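Local atomic coordinates of proteinase K (Serratia sp., PDB entry 2B6N), a protein that cleaves peptide bonds as a subtilisin-like serine endopeptidase of the proteinase K group, from a psychrotrophic bacterium, with calcium bound to its catalytic domain. Residues A[6-11]-A[18-23]; A[11-16]-A[272-277]; A[22-27]-A[85-90]. All coordinates share one frame; numbering follows the deposited sequence.

Contact 1: residues A[6-11]-A[18-23]; sequences PTWGID and LPLDNN. With CA (calcium ion), chain C.
D11 OD1 and D21 OD1 lie only 3.0 Å apart, both bound to the same calcium ion. Such an approach would be unfavourable between bare carboxylates, but the shared cation probably offsets it. D11 supplies a second ligand, its backbone O, and both of its oxygens lie 2.4 Å from the metal. Across from it the 18-23 loop offers D21 OD1 at 2.5 Å and the carbonyl O of N23 at 2.4 Å.

The D11 side chain also grips the loop backbone. The amide N of N23 donates to D11 OD1 over 3.2 Å, arriving from above the carboxylate plane, 56° out of it, so this oxygen serves metal and amide at once. The other oxygen, OD2, takes a weak bond from the N of N22. With CG anti to the backbone N (chi1 -163°), the carboxylate extends from the helix toward the loop. D21 OD1, besides binding calcium, accepts a weak bond from N23 N.

Apolar groups flank this polar centre. L20 sets its CB against D11 OD2, while its CD1 branch reaches W8 CB at 3.8 Å. On another flank the P6 ring presses its CD on the N22 carbonyl carbon at 3.3 Å. W8 is held in turn by S204, whose carbonyl receives its NE1, and N22 OD1 by S5.

D14, Q15 and a water complete the shell. Helix 8-13, the turn after it and the loop before strand 23-25 thus form a seven-ligand calcium site near the N-terminus of this subtilase chain.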
loop_
_atom_site.group_PDB
_atom_site.type_symbol
_atom_site.label_atom_id
_atom_site.label_comp_id
_atom_site.label_asym_id
_atom_site.label_seq_id
_atom_site.Cartn_x
_atom_site.Cartn_y
_atom_site.Cartn_z
ATOM N N PRO A 6 -7.955 2.644 -17.479
ATOM C CA PRO A 6 -7.404 2.863 -16.145
ATOM C C PRO A 6 -5.961 3.337 -16.240
ATOM O O PRO A 6 -5.320 3.174 -17.282
ATOM C CB PRO A 6 -7.484 1.462 -15.517
ATOM C CG PRO A 6 -7.243 0.546 -16.666
ATOM C CD PRO A 6 -7.996 1.207 -17.821
ATOM N N THR A 7 -5.452 3.930 -15.164
ATOM C CA THR A 7 -4.031 4.213 -15.060
ATOM C C THR A 7 -3.281 2.868 -15.102
ATOM O O THR A 7 -3.879 1.829 -14.822
ATOM C CB THR A 7 -3.736 5.054 -13.800
ATOM O OG1 THR A 7 -2.401 5.559 -13.862
ATOM C CG2 THR A 7 -3.981 4.235 -12.496
ATOM N N TRP A 8 -1.992 2.893 -15.465
ATOM C CA TRP A 8 -1.268 1.661 -15.821
ATOM C C TRP A 8 -1.125 0.660 -14.687
ATOM O O TRP A 8 -1.206 -0.544 -14.928
ATOM C CB TRP A 8 0.102 1.941 -16.484
ATOM C CG TRP A 8 1.298 2.041 -15.551
ATOM C CD1 TRP A 8 1.844 3.198 -15.046
ATOM C CD2 TRP A 8 2.072 0.960 -15.006
ATOM N NE1 TRP A 8 2.929 2.902 -14.257
ATOM C CE2 TRP A 8 3.078 1.537 -14.194
ATOM C CE3 TRP A 8 2.014 -0.442 -15.122
ATOM C CZ2 TRP A 8 4.036 0.763 -13.511
ATOM C CZ3 TRP A 8 2.946 -1.214 -14.420
ATOM C CH2 TRP A 8 3.954 -0.598 -13.628
ATOM N N GLY A 9 -0.899 1.153 -13.467
ATOM C CA GLY A 9 -0.664 0.269 -12.317
ATOM C C GLY A 9 -1.794 -0.719 -12.119
ATOM O O GLY A 9 -1.585 -1.944 -12.124
ATOM N N ILE A 10 -3.000 -0.180 -11.923
ATOM C CA ILE A 10 -4.178 -1.026 -11.736
ATOM C C ILE A 10 -4.503 -1.827 -13.021
ATOM O O ILE A 10 -4.970 -2.954 -12.930
ATOM C CB ILE A 10 -5.409 -0.241 -11.178
ATOM C CG1 ILE A 10 -5.930 0.788 -12.187
ATOM C CG2 ILE A 10 -5.066 0.408 -9.823
ATOM C CD1 ILE A 10 -7.144 1.571 -11.665
ATOM N N ASP A 11 -4.239 -1.251 -14.196
ATOM C CA ASP A 11 -4.361 -2.005 -15.477
ATOM C C ASP A 11 -3.520 -3.305 -15.446
ATOM O O ASP A 11 -3.944 -4.371 -15.948
ATOM C CB ASP A 11 -3.926 -1.106 -16.658
ATOM C CG ASP A 11 -4.397 -1.627 -18.038
ATOM O OD1 ASP A 11 -5.000 -2.723 -18.133
ATOM O OD2 ASP A 11 -4.150 -0.904 -19.022
ATOM N N LEU A 18 1.725 -8.960 -20.302
ATOM C CA LEU A 18 1.706 -7.764 -21.133
ATOM C C LEU A 18 1.347 -8.186 -22.574
ATOM O O LEU A 18 1.479 -9.371 -22.926
ATOM C CB LEU A 18 3.075 -7.051 -21.089
ATOM C CG LEU A 18 3.454 -6.357 -19.764
ATOM C CD1 LEU A 18 4.901 -5.869 -19.780
ATOM C CD2 LEU A 18 2.517 -5.168 -19.482
ATOM N N PRO A 19 0.872 -7.241 -23.398
ATOM C CA PRO A 19 0.713 -5.801 -23.125
ATOM C C PRO A 19 -0.517 -5.445 -22.286
ATOM O O PRO A 19 -1.439 -6.247 -22.156
ATOM C CB PRO A 19 0.586 -5.205 -24.535
ATOM C CG PRO A 19 -0.115 -6.277 -25.297
ATOM C CD PRO A 19 0.441 -7.580 -24.772
ATOM N N LEU A 20 -0.507 -4.242 -21.713
ATOM C CA LEU A 20 -1.662 -3.722 -20.961
ATOM C C LEU A 20 -2.881 -3.696 -21.892
ATOM O O LEU A 20 -2.750 -3.318 -23.050
ATOM C CB LEU A 20 -1.347 -2.300 -20.448
ATOM C CG LEU A 20 -0.213 -2.246 -19.424
ATOM C CD1 LEU A 20 0.142 -0.798 -19.056
ATOM C CD2 LEU A 20 -0.571 -3.079 -18.181
ATOM N N ASP A 21 -4.036 -4.131 -21.394
ATOM C CA ASP A 21 -5.271 -4.149 -22.194
ATOM C C ASP A 21 -6.226 -2.954 -21.967
ATOM O O ASP A 21 -7.344 -2.949 -22.470
ATOM C CB ASP A 21 -6.000 -5.492 -22.030
ATOM C CG ASP A 21 -6.673 -5.657 -20.663
ATOM O OD1 ASP A 21 -6.493 -4.823 -19.745
ATOM O OD2 ASP A 21 -7.410 -6.656 -20.504
ATOM N N ASN A 22 -5.783 -1.933 -21.230
ATOM C CA ASN A 22 -6.599 -0.718 -21.045
ATOM C C ASN A 22 -7.924 -1.002 -20.336
ATOM O O ASN A 22 -8.962 -0.373 -20.623
ATOM C CB ASN A 22 -6.869 -0.033 -22.401
ATOM C CG ASN A 22 -7.185 1.454 -22.269
ATOM O OD1 ASN A 22 -8.193 1.958 -22.813
ATOM N ND2 ASN A 22 -6.331 2.161 -21.570
ATOM N N ASN A 23 -7.879 -1.976 -19.427
ATOM C CA ASN A 23 -9.045 -2.409 -18.678
ATOM C C ASN A 23 -8.672 -2.846 -17.271
ATOM O O ASN A 23 -7.685 -3.590 -17.084
ATOM C CB ASN A 23 -9.736 -3.593 -19.357
ATOM C CG ASN A 23 -11.127 -3.849 -18.781
ATOM O OD1 ASN A 23 -11.369 -4.855 -18.120
ATOM N ND2 ASN A 23 -12.035 -2.931 -19.034
HETATM CA CA CA C . -5.742 -4.888 -17.399
HETATM O O HOH W 1 -6.945 -7.062 -18.040
#

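Contact 2: residues A[11-16]-A[272-277]; sequences DRIDQR and KLLFSL. With CA (calcium ion), chain C.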
loop_
_atom_site.group_PDB
_atom_site.type_symbol
_atom_site.label_atom_id
_atom_site.label_comp_id
_atom_site.label_asym_id
_atom_site.label_seq_id
_atom_site.Cartn_x
_atom_site.Cartn_y
_atom_site.Cartn_z
ATOM N N ASP A 11 -4.239 -1.251 -14.196
ATOM C CA ASP A 11 -4.361 -2.005 -15.477
ATOM C C ASP A 11 -3.520 -3.305 -15.446
ATOM O O ASP A 11 -3.944 -4.371 -15.948
ATOM C CB ASP A 11 -3.926 -1.106 -16.658
ATOM C CG ASP A 11 -4.397 -1.627 -18.038
ATOM O OD1 ASP A 11 -5.000 -2.723 -18.133
ATOM O OD2 ASP A 11 -4.150 -0.904 -19.022
ATOM N N ARG A 12 -2.322 -3.216 -14.873
ATOM C CA ARG A 12 -1.392 -4.351 -14.845
ATOM C C ARG A 12 -1.814 -5.513 -13.954
ATOM O O ARG A 12 -1.567 -6.676 -14.297
ATOM C CB ARG A 12 0.013 -3.891 -14.428
ATOM C CG ARG A 12 1.099 -5.030 -14.409
ATOM C CD ARG A 12 1.508 -5.375 -15.859
ATOM N NE ARG A 12 2.301 -6.611 -16.021
ATOM C CZ ARG A 12 1.797 -7.842 -16.079
ATOM N NH1 ARG A 12 0.497 -8.065 -15.889
ATOM N NH2 ARG A 12 2.609 -8.868 -16.288
ATOM N N ILE A 13 -2.439 -5.202 -12.821
ATOM C CA ILE A 13 -2.630 -6.193 -11.764
ATOM C C ILE A 13 -3.731 -7.223 -12.065
ATOM O O ILE A 13 -3.694 -8.335 -11.532
ATOM C CB ILE A 13 -2.807 -5.507 -10.373
ATOM C CG1 ILE A 13 -1.579 -4.650 -10.036
ATOM C CG2 ILE A 13 -3.027 -6.529 -9.276
ATOM C CD1 ILE A 13 -0.272 -5.411 -10.035
ATOM N N ASP A 14 -4.678 -6.878 -12.941
ATOM C CA ASP A 14 -5.789 -7.808 -13.288
ATOM C C ASP A 14 -5.528 -8.737 -14.500
ATOM O O ASP A 14 -6.460 -9.364 -15.027
ATOM C CB ASP A 14 -7.131 -7.048 -13.447
ATOM C CG ASP A 14 -7.243 -6.339 -14.778
ATOM O OD1 ASP A 14 -6.193 -5.989 -15.369
ATOM O OD2 ASP A 14 -8.378 -6.184 -15.259
ATOM N N GLN A 15 -4.266 -8.843 -14.918
ATOM C CA GLN A 15 -3.879 -9.682 -16.055
ATOM C C GLN A 15 -2.507 -10.326 -15.817
ATOM O O GLN A 15 -1.671 -9.780 -15.075
ATOM C CB GLN A 15 -3.884 -8.847 -17.348
ATOM C CG GLN A 15 -3.004 -7.584 -17.288
ATOM C CD GLN A 15 -3.094 -6.764 -18.547
ATOM O OE1 GLN A 15 -3.923 -5.853 -18.647
ATOM N NE2 GLN A 15 -2.245 -7.083 -19.529
ATOM N N ARG A 16 -2.264 -11.470 -16.466
ATOM C CA ARG A 16 -0.987 -12.204 -16.276
ATOM C C ARG A 16 0.149 -11.629 -17.125
ATOM O O ARG A 16 1.276 -11.442 -16.648
ATOM C CB ARG A 16 -1.163 -13.690 -16.634
ATOM C CG ARG A 16 -2.262 -14.398 -15.828
ATOM C CD ARG A 16 -1.869 -14.425 -14.352
ATOM N NE ARG A 16 -2.744 -15.247 -13.526
ATOM C CZ ARG A 16 -2.620 -15.378 -12.203
ATOM N NH1 ARG A 16 -1.680 -14.701 -11.546
ATOM N NH2 ARG A 16 -3.474 -16.158 -11.531
ATOM N N LYS A 272 7.187 -12.841 -7.933
ATOM C CA LYS A 272 5.739 -12.842 -7.844
ATOM C C LYS A 272 5.263 -11.434 -8.118
ATOM O O LYS A 272 5.697 -10.485 -7.453
ATOM C CB LYS A 272 5.272 -13.281 -6.450
ATOM C CG LYS A 272 5.630 -14.749 -6.099
ATOM C CD LYS A 272 4.931 -15.185 -4.816
ATOM C CE LYS A 272 5.309 -16.620 -4.390
ATOM N NZ LYS A 272 6.590 -16.643 -3.603
ATOM N N LEU A 273 4.385 -11.308 -9.104
ATOM C CA LEU A 273 3.819 -10.004 -9.441
ATOM C C LEU A 273 2.355 -9.978 -9.010
ATOM O O LEU A 273 1.599 -10.888 -9.315
ATOM C CB LEU A 273 3.981 -9.697 -10.927
ATOM C CG LEU A 273 3.378 -8.386 -11.439
ATOM C CD1 LEU A 273 4.085 -7.118 -10.864
ATOM C CD2 LEU A 273 3.364 -8.365 -12.978
ATOM N N LEU A 274 1.973 -8.926 -8.288
ATOM C CA LEU A 274 0.621 -8.756 -7.770
ATOM C C LEU A 274 -0.460 -9.049 -8.820
ATOM O O LEU A 274 -0.388 -8.546 -9.953
ATOM C CB LEU A 274 0.440 -7.327 -7.241
ATOM C CG LEU A 274 -0.917 -7.004 -6.610
ATOM C CD1 LEU A 274 -1.173 -7.851 -5.355
ATOM C CD2 LEU A 274 -0.980 -5.515 -6.278
ATOM N N PHE A 275 -1.440 -9.861 -8.424
ATOM C CA PHE A 275 -2.587 -10.214 -9.290
ATOM C C PHE A 275 -3.860 -10.084 -8.459
ATOM O O PHE A 275 -3.942 -10.628 -7.344
ATOM C CB PHE A 275 -2.415 -11.625 -9.884
ATOM C CG PHE A 275 -3.502 -12.021 -10.838
ATOM C CD1 PHE A 275 -3.505 -11.533 -12.147
ATOM C CD2 PHE A 275 -4.540 -12.880 -10.420
ATOM C CE1 PHE A 275 -4.521 -11.894 -13.050
ATOM C CE2 PHE A 275 -5.564 -13.244 -11.317
ATOM C CZ PHE A 275 -5.550 -12.754 -12.631
ATOM N N SER A 276 -4.848 -9.339 -8.967
ATOM C CA SER A 276 -5.985 -8.940 -8.135
ATOM C C SER A 276 -7.200 -9.876 -8.161
ATOM O O SER A 276 -8.133 -9.697 -7.367
ATOM C CB SER A 276 -6.439 -7.535 -8.545
ATOM O OG SER A 276 -6.894 -7.559 -9.888
ATOM N N LEU A 277 -7.218 -10.822 -9.099
ATOM C CA LEU A 277 -8.392 -11.674 -9.299
ATOM C C LEU A 277 -8.244 -13.050 -8.685
ATOM O O LEU A 277 -7.124 -13.514 -8.453
ATOM C CB LEU A 277 -8.738 -11.785 -10.785
ATOM C CG LEU A 277 -8.903 -10.466 -11.555
ATOM C CD1 LEU A 277 -9.362 -10.735 -12.978
ATOM C CD2 LEU A 277 -9.857 -9.497 -10.854
HETATM CA CA CA C . -5.742 -4.888 -17.399
HETATM O O HOH W 2 -0.171 -9.851 -12.476
HETATM O O HOH W 1 -6.945 -7.062 -18.040
#
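The chain leaving helix 8-13 meets the C-terminal tail of this chain, which has the subtilase fold, where I13 and F275 bring their CA atoms to 4.7 Å. One direct backbone hydrogen bond joins the two segments, S276 N to I13 O at 3.0 Å. The same oxygen receives a CA-H...O contact from F275. Water 2 adds a bridge, donating to both Q15 O and L274 O. Strand 272-273, paired with strand 258-259, leads into this tail.

I13 contributes most of the apolar contact from 11-16. In the conformer described, its CG2 packs on L274 CG at 3.4 Å. Beyond I13, L274 turns to helix 223-240, touching V230 and V233. S276 rests OG beside D14 CB, and L277 CD1 lies against D14 O.

R12 lays one guanidinium face on L273 CD2, the methyl 3.3 Å above the plane. Its chain, bent at chi2 (75°), returns the NH2 to R16 O in a nearly straight bond of 169°, with the acceptor close to the guanidinium plane; NE forms a salt bridge with D185. This clasp closes the turn after the helix. D14 OD1 and Q15 OE1 each bind the calcium ion from that turn, so the tail packs against the turn that carries two metal ligands, touching the D14 side chain directly. D14 OD2 is further engaged by H25 N.

At the outer end R16 stacks flat on F275, and NH1 also donates to R256 O. The cation sits over the middle of the ring, R16 CZ being 3.6 Å from its centroid.

Contact 3: residues A[22-27]-A[85-90]; sequences NNYHTD and YGVAKN. With CA (calcium ion), chain C.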
loop_
_atom_site.group_PDB
_atom_site.type_symbol
_atom_site.label_atom_id
_atom_site.label_comp_id
_atom_site.label_asym_id
_atom_site.label_seq_id
_atom_site.Cartn_x
_atom_site.Cartn_y
_atom_site.Cartn_z
ATOM N N ASN A 22 -5.783 -1.933 -21.230
ATOM C CA ASN A 22 -6.599 -0.718 -21.045
ATOM C C ASN A 22 -7.924 -1.002 -20.336
ATOM O O ASN A 22 -8.962 -0.373 -20.623
ATOM C CB ASN A 22 -6.869 -0.033 -22.401
ATOM C CG ASN A 22 -7.185 1.454 -22.269
ATOM O OD1 ASN A 22 -8.193 1.958 -22.813
ATOM N ND2 ASN A 22 -6.331 2.161 -21.570
ATOM N N ASN A 23 -7.879 -1.976 -19.427
ATOM C CA ASN A 23 -9.045 -2.409 -18.678
ATOM C C ASN A 23 -8.672 -2.846 -17.271
ATOM O O ASN A 23 -7.685 -3.590 -17.084
ATOM C CB ASN A 23 -9.736 -3.593 -19.357
ATOM C CG ASN A 23 -11.127 -3.849 -18.781
ATOM O OD1 ASN A 23 -11.369 -4.855 -18.120
ATOM N ND2 ASN A 23 -12.035 -2.931 -19.034
ATOM N N TYR A 24 -9.458 -2.393 -16.293
ATOM C CA TYR A 24 -9.304 -2.869 -14.911
ATOM C C TYR A 24 -10.604 -3.550 -14.460
ATOM O O TYR A 24 -11.605 -2.883 -14.180
ATOM C CB TYR A 24 -8.853 -1.763 -13.931
ATOM C CG TYR A 24 -8.771 -2.269 -12.498
ATOM C CD1 TYR A 24 -7.990 -3.385 -12.184
ATOM C CD2 TYR A 24 -9.485 -1.658 -11.471
ATOM C CE1 TYR A 24 -7.917 -3.886 -10.892
ATOM C CE2 TYR A 24 -9.408 -2.149 -10.146
ATOM C CZ TYR A 24 -8.644 -3.279 -9.880
ATOM O OH TYR A 24 -8.564 -3.789 -8.599
ATOM N N HIS A 25 -10.577 -4.878 -14.436
ATOM C CA HIS A 25 -11.745 -5.661 -14.037
ATOM C C HIS A 25 -11.760 -5.835 -12.533
ATOM O O HIS A 25 -10.707 -6.062 -11.929
ATOM C CB HIS A 25 -11.700 -7.044 -14.707
ATOM C CG HIS A 25 -12.848 -7.926 -14.326
ATOM N ND1 HIS A 25 -14.051 -7.903 -14.995
ATOM C CD2 HIS A 25 -12.986 -8.836 -13.334
ATOM C CE1 HIS A 25 -14.889 -8.752 -14.423
ATOM N NE2 HIS A 25 -14.268 -9.330 -13.409
ATOM N N THR A 26 -12.953 -5.753 -11.945
ATOM C CA THR A 26 -13.142 -6.042 -10.520
ATOM C C THR A 26 -14.327 -7.000 -10.338
ATOM O O THR A 26 -15.350 -6.873 -11.018
ATOM C CB THR A 26 -13.396 -4.760 -9.689
ATOM O OG1 THR A 26 -14.444 -3.981 -10.281
ATOM C CG2 THR A 26 -12.113 -3.906 -9.588
ATOM N N ASP A 27 -14.168 -7.945 -9.416
ATOM C CA ASP A 27 -15.239 -8.813 -8.928
ATOM C C ASP A 27 -15.638 -8.438 -7.498
ATOM O O ASP A 27 -16.706 -8.838 -6.996
ATOM C CB ASP A 27 -14.759 -10.263 -8.964
ATOM C CG ASP A 27 -14.380 -10.705 -10.374
ATOM O OD1 ASP A 27 -15.248 -10.593 -11.276
ATOM O OD2 ASP A 27 -13.214 -11.104 -10.588
ATOM N N TYR A 85 -8.586 5.888 -9.491
ATOM C CA TYR A 85 -7.185 5.435 -9.405
ATOM C C TYR A 85 -6.965 4.241 -8.511
ATOM O O TYR A 85 -5.845 3.743 -8.417
ATOM C CB TYR A 85 -6.255 6.600 -8.984
ATOM C CG TYR A 85 -6.416 7.715 -9.966
ATOM C CD1 TYR A 85 -7.078 8.881 -9.613
ATOM C CD2 TYR A 85 -5.976 7.566 -11.289
ATOM C CE1 TYR A 85 -7.283 9.897 -10.564
ATOM C CE2 TYR A 85 -6.188 8.568 -12.238
ATOM C CZ TYR A 85 -6.831 9.725 -11.851
ATOM O OH TYR A 85 -7.046 10.718 -12.769
ATOM N N GLY A 86 -8.041 3.762 -7.885
ATOM C CA GLY A 86 -7.915 2.764 -6.836
ATOM C C GLY A 86 -8.226 1.319 -7.179
ATOM O O GLY A 86 -9.007 1.027 -8.086
ATOM N N VAL A 87 -7.606 0.423 -6.418
ATOM C CA VAL A 87 -7.795 -1.035 -6.540
ATOM C C VAL A 87 -9.160 -1.481 -5.984
ATOM O O VAL A 87 -9.872 -2.294 -6.615
ATOM C CB VAL A 87 -6.643 -1.797 -5.802
ATOM C CG1 VAL A 87 -6.883 -3.312 -5.784
ATOM C CG2 VAL A 87 -5.296 -1.506 -6.456
ATOM N N ALA A 88 -9.507 -0.955 -4.807
ATOM C CA ALA A 88 -10.674 -1.411 -4.038
ATOM C C ALA A 88 -11.624 -0.220 -3.870
ATOM O O ALA A 88 -11.535 0.543 -2.909
ATOM C CB ALA A 88 -10.232 -1.945 -2.671
ATOM N N LYS A 89 -12.526 -0.087 -4.831
ATOM C CA LYS A 89 -13.249 1.160 -5.059
ATOM C C LYS A 89 -14.367 1.464 -4.063
ATOM O O LYS A 89 -14.994 2.532 -4.145
ATOM C CB LYS A 89 -13.752 1.195 -6.504
ATOM C CG LYS A 89 -12.591 1.057 -7.531
ATOM C CD LYS A 89 -13.081 1.162 -8.954
ATOM C CE LYS A 89 -11.932 0.969 -9.945
ATOM N NZ LYS A 89 -10.923 2.087 -9.963
ATOM N N ASN A 90 -14.617 0.556 -3.125
ATOM C CA ASN A 90 -15.602 0.824 -2.063
ATOM C C ASN A 90 -15.059 0.591 -0.648
ATOM O O ASN A 90 -15.836 0.467 0.328
ATOM C CB ASN A 90 -16.884 0.008 -2.276
ATOM C CG ASN A 90 -18.070 0.568 -1.514
ATOM O OD1 ASN A 90 -18.852 -0.181 -0.902
ATOM N ND2 ASN A 90 -18.222 1.884 -1.551
HETATM CA CA CA C . -5.742 -4.888 -17.399
HETATM O O HOH W 1 -6.945 -7.062 -18.040
#
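Polar contact between the segments rests on Y24, whose phenol OH donates to the carbonyl O of V87 over 2.8 Å. The donor is tilted 16° from the carbonyl plane, and V87 O itself lies at the edge of the ring, near its plane. A chi1 of 177° carries the ring away from its own backbone N and toward the 85-90 loop, where the hydroxyl of this buried residue finds its acceptor. Inside that loop, K89 curls back so that NZ donates to G86 O at 2.9 Å, in the carbonyl plane and on a lone pair. The ammonium has further partners in Q3 OE1 and S83 O, which would probably spread its positive charge over several oxygens. Within 22-27, H25 NE2 donates to D27 OD1 at 2.7 Å, and H25 ND1 bonds to D2 OD1.

Van der Waals contacts surround the hydroxyl and the ring. V87 CG1 approaches Y24 OH to 3.3 Å, the two side chains crossing at about a right angle. K89 passes Y24 in the opposite direction and sets its CE at the ring edge, 3.9 Å from CD2. T26 adds a lighter touch through CG2, which lies 4.1 Å from V87 O.

Strand 23-25 pairs antiparallel with strand 2-4, and the 85-90 loop connects helix 72-81 to strand 92-97 of the parallel sheet of the subtilase fold. Y24 and V87 both pack on I10 of helix 8-13 and on L236 of helix 223-240, which places the contact between those two helices.

How the contacts relate
Contacts 1 and 2 share D11 and helix 8-13, and between them supply all five protein residues of the calcium site; contact 3 joins it through N23 O. Contact 1 is partly buried and dominated by metal ligation, with exposed residues on its loop. Contacts 2 and 3 are buried: the former mixes apolar packing, a stacked arginine and a backbone bond to the C-terminal tail, whereas the small interface of the latter centres on one tyrosine hydroxyl. Segments 11-16 and 22-27 are tied to each other beside the calcium ion. Helix 223-240 backs contacts 2 and 3.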